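Local coordinates for synaptic vesicle glycoprotein 2C (Homo sapiens, PDB 5JLV) that is a synaptic vesicle membrane glycoprotein whose luminal domain serves as a receptor for botulinum neurotoxin A, at residues N94-E98 with P99-I103. Residues are numbered along the deposited sequence; the frame is centred on the assembly and turned at random.
Sequences NTDFE and PYKFI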
loop_
_atom_site.group_PDB
_atom_site.type_symbol
_atom_site.label_atom_id
_atom_site.label_comp_id
_atom_site.label_asym_id
_atom_site.label_seq_id
_atom_site.Cartn_x
_atom_site.Cartn_y
_atom_site.Cartn_z
ATOM N N ASN C 94 9.603 2.239 22.951
ATOM C CA ASN C 94 9.517 2.007 24.388
ATOM C C ASN C 94 9.966 3.223 25.230
ATOM O O ASN C 94 10.784 3.097 26.159
ATOM C CB ASN C 94 10.288 0.737 24.780
ATOM C CG ASN C 94 9.737 0.097 26.030
ATOM O OD1 ASN C 94 8.523 0.134 26.274
ATOM N ND2 ASN C 94 10.616 -0.503 26.834
ATOM N N THR C 95 9.430 4.396 24.886
ATOM C CA THR C 95 9.578 5.589 25.710
ATOM C C THR C 95 8.354 5.757 26.610
ATOM O O THR C 95 7.346 5.053 26.443
ATOM C CB THR C 95 9.752 6.864 24.860
ATOM O OG1 THR C 95 8.484 7.265 24.314
ATOM C CG2 THR C 95 10.758 6.637 23.731
ATOM N N ASP C 96 8.437 6.678 27.565
ATOM C CA ASP C 96 7.257 7.055 28.325
ATOM C C ASP C 96 6.666 8.366 27.774
ATOM O O ASP C 96 5.966 9.091 28.487
ATOM C CB ASP C 96 7.572 7.146 29.828
ATOM C CG ASP C 96 8.541 8.285 30.175
ATOM O OD1 ASP C 96 8.969 9.035 29.267
ATOM O OD2 ASP C 96 8.863 8.427 31.372
ATOM N N PHE C 97 6.938 8.656 26.499
ATOM C CA PHE C 97 6.510 9.938 25.895
ATOM C C PHE C 97 5.015 9.990 25.569
ATOM O O PHE C 97 4.616 9.809 24.422
ATOM C CB PHE C 97 7.320 10.286 24.632
ATOM C CG PHE C 97 8.767 10.642 24.893
ATOM C CD1 PHE C 97 9.256 10.800 26.185
ATOM C CD2 PHE C 97 9.637 10.862 23.824
ATOM C CE1 PHE C 97 10.585 11.147 26.405
ATOM C CE2 PHE C 97 10.966 11.205 24.044
ATOM C CZ PHE C 97 11.436 11.347 25.328
ATOM N N GLU C 98 4.204 10.263 26.578
ATOM C CA GLU C 98 2.782 10.532 26.390
ATOM C C GLU C 98 2.561 11.887 25.699
ATOM O O GLU C 98 3.494 12.704 25.633
ATOM C CB GLU C 98 2.076 10.513 27.745
ATOM C CG GLU C 98 2.248 9.227 28.521
ATOM C CD GLU C 98 1.570 8.049 27.862
ATOM O OE1 GLU C 98 0.662 8.258 27.021
ATOM O OE2 GLU C 98 1.944 6.901 28.191
ATOM N N PRO C 99 1.326 12.139 25.190
ATOM C CA PRO C 99 1.020 13.417 24.542
ATOM C C PRO C 99 1.425 14.666 25.357
ATOM O O PRO C 99 1.837 15.654 24.767
ATOM C CB PRO C 99 -0.505 13.360 24.356
ATOM C CG PRO C 99 -0.782 11.914 24.168
ATOM C CD PRO C 99 0.193 11.192 25.075
ATOM N N TYR C 100 1.306 14.616 26.688
ATOM C CA TYR C 100 1.612 15.791 27.530
ATOM C C TYR C 100 3.114 16.172 27.614
ATOM O O TYR C 100 3.452 17.213 28.154
ATOM C CB TYR C 100 1.005 15.659 28.946
ATOM C CG TYR C 100 1.434 14.415 29.711
ATOM C CD1 TYR C 100 0.584 13.318 29.810
ATOM C CD2 TYR C 100 2.694 14.339 30.346
ATOM C CE1 TYR C 100 0.965 12.176 30.500
ATOM C CE2 TYR C 100 3.085 13.195 31.040
ATOM C CZ TYR C 100 2.216 12.118 31.105
ATOM O OH TYR C 100 2.565 10.977 31.784
ATOM N N LYS C 101 3.998 15.329 27.082
ATOM C CA LYS C 101 5.429 15.678 26.957
ATOM C C LYS C 101 5.687 16.734 25.880
ATOM O O LYS C 101 6.765 17.328 25.814
ATOM C CB LYS C 101 6.249 14.437 26.630
ATOM C CG LYS C 101 6.044 13.279 27.595
ATOM C CD LYS C 101 6.861 13.448 28.853
ATOM C CE LYS C 101 6.459 12.393 29.860
ATOM N NZ LYS C 101 7.341 12.391 31.047
ATOM N N PHE C 102 4.693 16.952 25.034
ATOM C CA PHE C 102 4.838 17.810 23.867
ATOM C C PHE C 102 3.893 19.004 23.963
ATOM O O PHE C 102 2.717 18.852 24.292
ATOM C CB PHE C 102 4.571 16.999 22.590
ATOM C CG PHE C 102 5.374 15.733 22.503
ATOM C CD1 PHE C 102 4.834 14.517 22.913
ATOM C CD2 PHE C 102 6.680 15.755 22.030
ATOM C CE1 PHE C 102 5.584 13.344 22.851
ATOM C CE2 PHE C 102 7.436 14.592 21.966
ATOM C CZ PHE C 102 6.884 13.381 22.369
ATOM N N ILE C 103 4.413 20.198 23.706
ATOM C CA ILE C 103 3.581 21.387 23.658
ATOM C C ILE C 103 3.791 22.024 22.311
ATOM O O ILE C 103 4.920 22.373 21.972
ATOM C CB ILE C 103 3.949 22.408 24.753
ATOM C CG1 ILE C 103 3.859 21.777 26.151
ATOM C CG2 ILE C 103 3.074 23.652 24.637
ATOM C CD1 ILE C 103 4.363 22.672 27.270
HETATM O O HOH W 1 6.751 9.950 32.778
HETATM O O HOH W 2 5.000 9.709 30.919
#
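The ring of Phe-102 turns its edge toward the face of Phe-97, an offset edge-to-face pair with planes at 87°, in the loop between strands 91-93 and 102-103 of a right-handed quadrilateral beta-helix of the pentapeptide-repeat kind. This loop runs through an inverse gamma turn centred on Phe-97 and a 3-10 turn at residues 99-101. Phe-102 CZ lies 3.9 Å from Phe-97 CB. Flat and apolar, the Phe-97 ring suits the interior, where Phe-72 and Phe-82 also meet it edge-to-face; Phe-102 packs against it and against Phe-82, Phe-87 and Phe-107, so that the aromatic packing continues from coil to coil.

The 3-10 turn closes where Lys-101 N donates to Glu-98 O, 3.0 Å away. Pro-99 suits the second position (i+1) of that turn, where its ring holds phi near the required value and no N-H is needed. On the outer side, Tyr-100 lays one ring face over Glu-98 CB, a CH-pi contact 3.8 Å from the ring centroid; a chi1 of 57°, with CG between backbone N and carbonyl carbon, carries the ring back over the residue two before it. Tyr-100 OH and Asp-96 O share a water, which donates to the carbonyl oxygen.

In Lys-101, a chi1 of -54° sets CG 3.8 Å from Phe-97 CA; the bend at chi2 then turns the rest of the chain toward Asp-96. Its aliphatic part can thus pack by the aromatic residue while the amine stays among polar groups. Ser-77 OG hydrogen-bonds both Lys-101 NZ and Asp-96 OD1, bridging the two charged ends, which stand near each other without a direct salt bridge. A second water completes the link, accepting from Lys-101 NZ and donating to Asp-96 OD2 at 3.0 Å.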